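Local coordinates for protein 4-hydroxy-3-methylbut-2-enyl diphosphate reductase, apicoplast (Plasmodium falciparum, PDB 4N7B) that reduces (E)-4-hydroxy-3-methylbut-2-enyl diphosphate to isopentenyl and dimethylallyl diphosphate with an iron-sulfur cluster, in the last step of the apicoplast isoprenoid pathway, at residues 424-438 with 448-462. Residues are numbered along the deposited sequence; the frame is centred on the assembly and turned at random.
With SO4 (sulfate ion), chain D.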
ATOM      1  N   ASN A 424      16.781  -4.091  -0.619  1.00 22.97           N
ATOM      2  CA  ASN A 424      17.443  -5.395  -0.636  1.00 26.50           C
ATOM      3  C   ASN A 424      18.876  -5.317  -1.148  1.00 34.84           C
ATOM      4  O   ASN A 424      19.741  -6.048  -0.669  1.00 28.77           O
ATOM      5  CB  ASN A 424      16.668  -6.386  -1.498  1.00 24.41           C
ATOM      6  CG  ASN A 424      15.373  -6.819  -0.853  1.00 27.87           C
ATOM      7  OD1 ASN A 424      15.193  -6.649   0.343  1.00 24.57           O
ATOM      8  ND2 ASN A 424      14.470  -7.393  -1.638  1.00 28.67           N
ATOM      9  N   LYS A 425      19.118  -4.445  -2.129  1.00 26.73           N
ATOM     10  CA  LYS A 425      20.446  -4.304  -2.743  1.00 28.23           C
ATOM     11  C   LYS A 425      21.470  -3.704  -1.802  1.00 29.81           C
ATOM     12  O   LYS A 425      22.627  -4.108  -1.800  1.00 34.20           O
ATOM     13  CB  LYS A 425      20.390  -3.400  -3.968  1.00 34.29           C
ATOM     14  CG  LYS A 425      20.485  -4.135  -5.275  1.00 44.45           C
ATOM     15  CD  LYS A 425      20.077  -3.223  -6.425  1.00 65.66           C
ATOM     16  CE  LYS A 425      19.295  -3.985  -7.474  1.00 60.35           C
ATOM     17  NZ  LYS A 425      18.870  -3.079  -8.576  1.00 58.98           N
ATOM     18  N   ILE A 426      21.033  -2.731  -1.002  1.00 28.45           N
ATOM     19  CA  ILE A 426      21.945  -1.992  -0.141  1.00 25.31           C
ATOM     20  C   ILE A 426      21.978  -2.495   1.311  1.00 30.42           C
ATOM     21  O   ILE A 426      23.016  -2.387   1.949  1.00 25.14           O
ATOM     22  CB  ILE A 426      21.643  -0.461  -0.153  1.00 29.55           C
ATOM     23  CG1 ILE A 426      22.735   0.315   0.575  1.00 25.95           C
ATOM     24  CG2 ILE A 426      20.335  -0.176   0.528  1.00 28.75           C
ATOM     25  CD1 ILE A 426      24.139   0.079   0.032  1.00 29.70           C
ATOM     26  N   CYS A 427      20.883  -3.055   1.834  1.00 28.85           N
ATOM     27  CA  CYS A 427      20.828  -3.340   3.279  1.00 31.80           C
ATOM     28  C   CYS A 427      21.992  -4.231   3.757  1.00 29.67           C
ATOM     29  O   CYS A 427      22.434  -4.101   4.889  1.00 30.75           O
ATOM     30  CB  CYS A 427      19.472  -3.938   3.701  1.00 23.42           C
ATOM     31  SG  CYS A 427      19.210  -5.590   3.076  1.00 31.10           S
ATOM     32  N   THR A 428      22.523  -5.097   2.899  1.00 27.36           N
ATOM     33  CA  THR A 428      23.569  -6.032   3.333  1.00 31.44           C
ATOM     34  C   THR A 428      24.956  -5.425   3.476  1.00 37.34           C
ATOM     35  O   THR A 428      25.879  -6.119   3.865  1.00 37.02           O
ATOM     36  CB  THR A 428      23.652  -7.279   2.417  1.00 36.27           C
ATOM     37  OG1 THR A 428      23.875  -6.874   1.063  1.00 42.54           O
ATOM     38  CG2 THR A 428      22.351  -8.053   2.502  1.00 41.57           C
ATOM     39  N   LYS A 429      25.106  -4.138   3.168  1.00 35.43           N
ATOM     40  CA  LYS A 429      26.333  -3.403   3.487  1.00 30.04           C
ATOM     41  C   LYS A 429      26.198  -2.742   4.854  1.00 31.02           C
ATOM     42  O   LYS A 429      27.143  -2.151   5.364  1.00 39.90           O
ATOM     43  CB  LYS A 429      26.574  -2.297   2.454  1.00 40.69           C
ATOM     44  CG  LYS A 429      27.368  -2.741   1.254  1.00 53.18           C
ATOM     45  CD  LYS A 429      26.482  -2.891   0.025  1.00 61.91           C
ATOM     46  CE  LYS A 429      26.866  -4.134  -0.776  1.00 66.82           C
ATOM     47  NZ  LYS A 429      28.286  -4.096  -1.239  1.00 67.22           N
ATOM     48  N   CYS A 430      24.996  -2.819   5.420  1.00 25.28           N
ATOM     49  CA  CYS A 430      24.630  -2.049   6.614  1.00 26.36           C
ATOM     50  C   CYS A 430      24.481  -2.908   7.883  1.00 26.94           C
ATOM     51  O   CYS A 430      24.344  -4.120   7.809  1.00 27.74           O
ATOM     52  CB  CYS A 430      23.322  -1.311   6.359  1.00 21.83           C
ATOM     53  SG  CYS A 430      23.403  -0.097   4.965  1.00 33.63           S
ATOM     54  N   ASP A 431      24.491  -2.240   9.034  1.00 28.85           N
ATOM     55  CA  ASP A 431      24.341  -2.863  10.342  1.00 25.87           C
ATOM     56  C   ASP A 431      22.900  -2.739  10.830  1.00 29.99           C
ATOM     57  O   ASP A 431      22.455  -3.496  11.683  1.00 36.37           O
ATOM     58  CB  ASP A 431      25.257  -2.161  11.335  1.00 25.57           C
ATOM     59  CG  ASP A 431      26.701  -2.111  10.863  1.00 38.19           C
ATOM     60  OD1 ASP A 431      27.268  -3.176  10.541  1.00 35.88           O
ATOM     61  OD2 ASP A 431      27.272  -1.002  10.803  1.00 40.80           O
ATOM     62  N   LEU A 432      22.177  -1.765  10.290  1.00 30.20           N
ATOM     63  CA  LEU A 432      20.808  -1.519  10.698  1.00 22.92           C
ATOM     64  C   LEU A 432      20.004  -0.881   9.572  1.00 30.84           C
ATOM     65  O   LEU A 432      20.495   0.011   8.867  1.00 29.40           O
ATOM     66  CB  LEU A 432      20.792  -0.583  11.901  1.00 25.25           C
ATOM     67  CG  LEU A 432      19.406  -0.080  12.273  1.00 27.18           C
ATOM     68  CD1 LEU A 432      18.619  -1.193  12.961  1.00 31.31           C
ATOM     69  CD2 LEU A 432      19.501   1.143  13.167  1.00 30.19           C
ATOM     70  N   THR A 433      18.754  -1.305   9.438  1.00 26.81           N
ATOM     71  CA  THR A 433      17.829  -0.699   8.493  1.00 26.13           C
ATOM     72  C   THR A 433      16.732   0.040   9.267  1.00 28.36           C
ATOM     73  O   THR A 433      16.106  -0.526  10.171  1.00 25.62           O
ATOM     74  CB  THR A 433      17.166  -1.761   7.584  1.00 22.28           C
ATOM     75  OG1 THR A 433      18.136  -2.297   6.670  1.00 25.57           O
ATOM     76  CG2 THR A 433      16.024  -1.122   6.795  1.00 22.27           C
ATOM     77  N   ILE A 434      16.518   1.306   8.926  1.00 25.82           N
ATOM     78  CA  ILE A 434      15.410   2.069   9.490  1.00 21.24           C
ATOM     79  C   ILE A 434      14.389   2.334   8.413  1.00 26.67           C
ATOM     80  O   ILE A 434      14.706   2.925   7.372  1.00 27.43           O
ATOM     81  CB  ILE A 434      15.844   3.417  10.058  1.00 24.32           C
ATOM     82  CG1 ILE A 434      16.729   3.213  11.281  1.00 24.11           C
ATOM     83  CG2 ILE A 434      14.615   4.234  10.458  1.00 23.10           C
ATOM     84  CD1 ILE A 434      17.330   4.489  11.787  1.00 25.72           C
ATOM     85  N   VAL A 435      13.174   1.858   8.642  1.00 27.26           N
ATOM     86  CA  VAL A 435      12.093   2.106   7.724  1.00 25.48           C
ATOM     87  C   VAL A 435      11.170   3.091   8.383  1.00 24.43           C
ATOM     88  O   VAL A 435      10.682   2.843   9.486  1.00 30.54           O
ATOM     89  CB  VAL A 435      11.294   0.856   7.407  1.00 24.24           C
ATOM     90  CG1 VAL A 435      10.149   1.207   6.466  1.00 19.52           C
ATOM     91  CG2 VAL A 435      12.194  -0.199   6.797  1.00 25.34           C
ATOM     92  N   VAL A 436      10.928   4.218   7.712  1.00 21.84           N
ATOM     93  CA  VAL A 436      10.039   5.233   8.275  1.00 23.66           C
ATOM     94  C   VAL A 436       8.641   4.980   7.777  1.00 25.50           C
ATOM     95  O   VAL A 436       8.396   4.878   6.579  1.00 27.07           O
ATOM     96  CB  VAL A 436      10.503   6.640   7.934  1.00 22.37           C
ATOM     97  CG1 VAL A 436       9.639   7.666   8.627  1.00 22.01           C
ATOM     98  CG2 VAL A 436      11.965   6.791   8.335  1.00 25.95           C
ATOM     99  N   GLY A 437       7.720   4.805   8.708  1.00 23.45           N
ATOM    100  CA  GLY A 437       6.348   4.573   8.318  1.00 25.47           C
ATOM    101  C   GLY A 437       5.503   4.076   9.456  1.00 23.75           C
ATOM    102  O   GLY A 437       5.988   3.915  10.593  1.00 20.68           O
ATOM    103  N   SER A 438       4.227   3.864   9.153  1.00 25.77           N
ATOM    104  CA  SER A 438       3.245   3.464  10.156  1.00 23.47           C
ATOM    105  C   SER A 438       3.105   1.948  10.293  1.00 28.49           C
ATOM    106  O   SER A 438       3.214   1.212   9.306  1.00 30.52           O
ATOM    107  CB  SER A 438       1.882   4.048   9.795  1.00 30.18           C
ATOM    108  OG  SER A 438       0.869   3.333  10.473  1.00 41.35           O
ATOM    109  N   VAL A 448      10.665  -3.754   6.350  1.00 25.13           N
ATOM    110  CA  VAL A 448      11.412  -4.209   7.516  1.00 26.75           C
ATOM    111  C   VAL A 448      11.754  -5.690   7.372  1.00 25.58           C
ATOM    112  O   VAL A 448      12.887  -6.129   7.615  1.00 28.34           O
ATOM    113  CB  VAL A 448      10.582  -4.025   8.787  1.00 26.11           C
ATOM    114  CG1 VAL A 448      11.107  -4.924   9.937  1.00 31.38           C
ATOM    115  CG2 VAL A 448      10.584  -2.586   9.187  1.00 27.56           C
ATOM    116  N   TYR A 449      10.755  -6.469   6.987  1.00 29.26           N
ATOM    117  CA  TYR A 449      10.925  -7.912   6.860  1.00 26.32           C
ATOM    118  C   TYR A 449      11.952  -8.260   5.788  1.00 29.99           C
ATOM    119  O   TYR A 449      12.744  -9.181   5.958  1.00 21.79           O
ATOM    120  CB  TYR A 449       9.582  -8.518   6.512  1.00 23.65           C
ATOM    121  CG  TYR A 449       9.530 -10.012   6.320  1.00 25.01           C
ATOM    122  CD1 TYR A 449       9.483 -10.867   7.410  1.00 24.07           C
ATOM    123  CD2 TYR A 449       9.467 -10.563   5.051  1.00 27.72           C
ATOM    124  CE1 TYR A 449       9.383 -12.243   7.242  1.00 25.29           C
ATOM    125  CE2 TYR A 449       9.374 -11.928   4.872  1.00 28.56           C
ATOM    126  CZ  TYR A 449       9.336 -12.766   5.981  1.00 29.75           C
ATOM    127  OH  TYR A 449       9.238 -14.126   5.807  1.00 32.46           O
ATOM    128  N   SER A 450      11.936  -7.530   4.677  1.00 23.29           N
ATOM    129  CA  SER A 450      12.861  -7.806   3.575  1.00 20.19           C
ATOM    130  C   SER A 450      14.297  -7.705   4.054  1.00 23.66           C
ATOM    131  O   SER A 450      15.141  -8.503   3.667  1.00 23.64           O
ATOM    132  CB  SER A 450      12.644  -6.811   2.418  1.00 20.30           C
ATOM    133  OG  SER A 450      11.357  -6.958   1.840  1.00 31.87           O
ATOM    134  N   SER A 451      14.585  -6.705   4.882  1.00 24.16           N
ATOM    135  CA  SER A 451      15.927  -6.552   5.453  1.00 19.94           C
ATOM    136  C   SER A 451      16.256  -7.664   6.445  1.00 21.05           C
ATOM    137  O   SER A 451      17.384  -8.163   6.488  1.00 21.14           O
ATOM    138  CB  SER A 451      16.030  -5.194   6.150  1.00 22.84           C
ATOM    139  OG  SER A 451      17.264  -5.026   6.833  1.00 23.20           O
ATOM    140  N   GLN A 452      15.287  -8.044   7.278  1.00 22.90           N
ATOM    141  CA  GLN A 452      15.562  -9.031   8.323  1.00 21.88           C
ATOM    142  C   GLN A 452      15.886 -10.411   7.767  1.00 24.05           C
ATOM    143  O   GLN A 452      16.807 -11.071   8.262  1.00 25.99           O
ATOM    144  CB  GLN A 452      14.394  -9.147   9.291  1.00 22.07           C
ATOM    145  CG  GLN A 452      14.163  -7.915  10.116  1.00 21.77           C
ATOM    146  CD  GLN A 452      12.873  -8.001  10.892  1.00 26.97           C
ATOM    147  OE1 GLN A 452      11.829  -8.339  10.339  1.00 32.39           O
ATOM    148  NE2 GLN A 452      12.935  -7.730  12.181  1.00 25.83           N
ATOM    149  N   ILE A 453      15.135 -10.881   6.772  1.00 26.45           N
ATOM    150  CA  ILE A 453      15.419 -12.213   6.224  1.00 32.24           C
ATOM    151  C   ILE A 453      16.729 -12.185   5.434  1.00 31.10           C
ATOM    152  O   ILE A 453      17.245 -13.233   5.030  1.00 32.36           O
ATOM    153  CB  ILE A 453      14.279 -12.750   5.344  1.00 27.76           C
ATOM    154  CG1 ILE A 453      14.029 -11.827   4.159  1.00 28.93           C
ATOM    155  CG2 ILE A 453      12.996 -12.834   6.144  1.00 23.67           C
ATOM    156  CD1 ILE A 453      13.034 -12.427   3.186  1.00 30.99           C
ATOM    157  N   ARG A 454      17.276 -10.983   5.239  1.00 31.32           N
ATOM    158  CA  ARG A 454      18.616 -10.837   4.660  1.00 27.93           C
ATOM    159  C   ARG A 454      19.660 -10.598   5.777  1.00 28.20           C
ATOM    160  O   ARG A 454      20.795 -10.189   5.526  1.00 33.01           O
ATOM    161  CB  ARG A 454      18.611  -9.758   3.570  1.00 25.34           C
ATOM    162  CG  ARG A 454      18.415 -10.332   2.163  1.00 25.50           C
ATOM    163  CD  ARG A 454      17.845  -9.275   1.087  1.00 26.25           C
ATOM    164  NE  ARG A 454      16.407  -9.341   1.235  1.00 46.34           N
ATOM    165  CZ  ARG A 454      15.556  -9.911   0.396  1.00 34.87           C
ATOM    166  NH1 ARG A 454      15.940 -10.412  -0.761  1.00 28.25           N
ATOM    167  NH2 ARG A 454      14.281  -9.935   0.732  1.00 33.69           N
ATOM    168  N   ASN A 455      19.254 -10.897   7.013  1.00 26.18           N
ATOM    169  CA  ASN A 455      20.135 -10.881   8.178  1.00 31.43           C
ATOM    170  C   ASN A 455      20.582  -9.486   8.625  1.00 33.48           C
ATOM    171  O   ASN A 455      21.514  -9.358   9.402  1.00 33.19           O
ATOM    172  CB  ASN A 455      21.350 -11.771   7.944  1.00 29.16           C
ATOM    173  CG  ASN A 455      20.968 -13.197   7.670  1.00 32.54           C
ATOM    174  OD1 ASN A 455      19.945 -13.687   8.154  1.00 31.85           O
ATOM    175  ND2 ASN A 455      21.777 -13.880   6.892  1.00 42.62           N
ATOM    176  N   VAL A 456      19.912  -8.438   8.180  1.00 33.75           N
ATOM    177  CA  VAL A 456      20.211  -7.140   8.769  1.00 28.29           C
ATOM    178  C   VAL A 456      19.032  -6.596   9.588  1.00 28.02           C
ATOM    179  O   VAL A 456      17.918  -6.425   9.092  1.00 27.46           O
ATOM    180  CB  VAL A 456      20.841  -6.146   7.744  1.00 37.20           C
ATOM    181  CG1 VAL A 456      20.865  -6.750   6.369  1.00 32.55           C
ATOM    182  CG2 VAL A 456      20.200  -4.773   7.792  1.00 35.43           C
ATOM    183  N   PRO A 457      19.282  -6.381  10.880  1.00 26.20           N
ATOM    184  CA  PRO A 457      18.259  -5.933  11.823  1.00 26.55           C
ATOM    185  C   PRO A 457      17.562  -4.697  11.292  1.00 30.99           C
ATOM    186  O   PRO A 457      18.185  -3.869  10.631  1.00 24.57           O
ATOM    187  CB  PRO A 457      19.060  -5.604  13.083  1.00 30.74           C
ATOM    188  CG  PRO A 457      20.322  -6.383  12.964  1.00 28.51           C
ATOM    189  CD  PRO A 457      20.617  -6.470  11.499  1.00 30.33           C
ATOM    190  N   ALA A 458      16.276  -4.568  11.576  1.00 27.83           N
ATOM    191  CA  ALA A 458      15.495  -3.509  10.978  1.00 24.34           C
ATOM    192  C   ALA A 458      14.402  -3.089  11.944  1.00 27.42           C
ATOM    193  O   ALA A 458      13.954  -3.882  12.762  1.00 28.24           O
ATOM    194  CB  ALA A 458      14.892  -3.986   9.686  1.00 23.41           C
ATOM    195  N   VAL A 459      13.998  -1.834  11.855  1.00 27.00           N
ATOM    196  CA  VAL A 459      12.973  -1.296  12.729  1.00 27.85           C
ATOM    197  C   VAL A 459      12.093  -0.389  11.906  1.00 27.74           C
ATOM    198  O   VAL A 459      12.572   0.300  11.014  1.00 30.34           O
ATOM    199  CB  VAL A 459      13.557  -0.433  13.895  1.00 36.96           C
ATOM    200  CG1 VAL A 459      14.295  -1.284  14.874  1.00 44.31           C
ATOM    201  CG2 VAL A 459      14.479   0.663  13.347  1.00 39.99           C
ATOM    202  N   LEU A 460      10.812  -0.383  12.244  1.00 26.88           N
ATOM    203  CA  LEU A 460       9.838   0.464  11.610  1.00 26.62           C
ATOM    204  C   LEU A 460       9.511   1.566  12.589  1.00 29.88           C
ATOM    205  O   LEU A 460       9.096   1.287  13.698  1.00 28.31           O
ATOM    206  CB  LEU A 460       8.583  -0.338  11.317  1.00 29.10           C
ATOM    207  CG  LEU A 460       7.463   0.500  10.720  1.00 31.39           C
ATOM    208  CD1 LEU A 460       7.864   0.974   9.338  1.00 29.84           C
ATOM    209  CD2 LEU A 460       6.206  -0.332  10.656  1.00 27.00           C
ATOM    210  N   LEU A 461       9.710   2.816  12.188  1.00 33.28           N
ATOM    211  CA  LEU A 461       9.482   3.951  13.071  1.00 29.63           C
ATOM    212  C   LEU A 461       8.624   4.999  12.370  1.00 31.24           C
ATOM    213  O   LEU A 461       8.884   5.368  11.221  1.00 25.09           O
ATOM    214  CB  LEU A 461      10.819   4.580  13.489  1.00 33.42           C
ATOM    215  CG  LEU A 461      11.762   3.663  14.270  1.00 28.24           C
ATOM    216  CD1 LEU A 461      13.087   4.378  14.501  1.00 36.03           C
ATOM    217  CD2 LEU A 461      11.135   3.230  15.589  1.00 29.88           C
ATOM    218  N   ASN A 462       7.613   5.483  13.075  1.00 28.19           N
ATOM    219  CA  ASN A 462       6.654   6.401  12.508  1.00 30.57           C
ATOM    220  C   ASN A 462       7.297   7.775  12.349  1.00 35.43           C
ATOM    221  O   ASN A 462       7.089   8.457  11.339  1.00 31.04           O
ATOM    222  CB  ASN A 462       5.412   6.472  13.405  1.00 37.09           C
ATOM    223  CG  ASN A 462       4.209   7.097  12.710  1.00 41.52           C
ATOM    224  OD1 ASN A 462       3.875   6.756  11.571  1.00 36.62           O
ATOM    225  ND2 ASN A 462       3.543   8.004  13.405  1.00 44.11           N
TER
HETATM  226  S   SO4 D 403      18.542 -10.815  -3.159  0.93107.99           S
HETATM  227  O1  SO4 D 403      19.439 -10.898  -4.310  0.93111.02           O
HETATM  228  O2  SO4 D 403      19.071  -9.855  -2.194  0.93100.51           O
HETATM  229  O3  SO4 D 403      17.220 -10.383  -3.603  0.93100.28           O
HETATM  230  O4  SO4 D 403      18.443 -12.131  -2.532  0.93114.66           O
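The side-chain amide of Asn424 lies over one face of the Arg454 guanidinium, the two planes 21° apart; its OD1 sits 3.1 Å from Arg454 NE but at a poor angle, so this is a stack and not a hydrogen bond. The guanidinium's edge is used instead: Ser450 O lies in its plane and accepts from NE (2.9 Å), NH2 forms a salt bridge with Asp388, and NH1 makes a weak bond to a sulfate, probably from the crystallisation liquor. A bend at chi3 helps swing the group back toward Ser450 O in helix 442-452.

Deeper in, Thr433 OG1 donates to Ser451 OG (2.9 Å), and Ser451 OG in turn donates to Val456 O; it reaches both because it stands opposite its own backbone N (chi1 175°). Val456 CG2 packs on Thr433 OG1, while its CG1 lies 3.9 Å from Cys427 SG. Strands 432-436 and 458-461 pair in parallel through a ladder that includes the straight bond from Val435 N to Val459 O (2.9 Å, 177°). Val435 meets Val448 CG2 through CG2 and Leu460 CD1 through CG1 (both 3.7 Å), joining helix and edge strand in a right-handed beta-alpha-beta crossover; strand 432-436 leads to Ser438, near the probable substrate-binding residues His260 and Ser441.

The buried hydroxyls of Thr433 and Ser451 thus form a short donor-to-acceptor chain ending on a backbone carbonyl. Asp388 probably offsets the arginine's charge, and its salt bridge together with the NE bond limits rotation of the guanidinium against the amide.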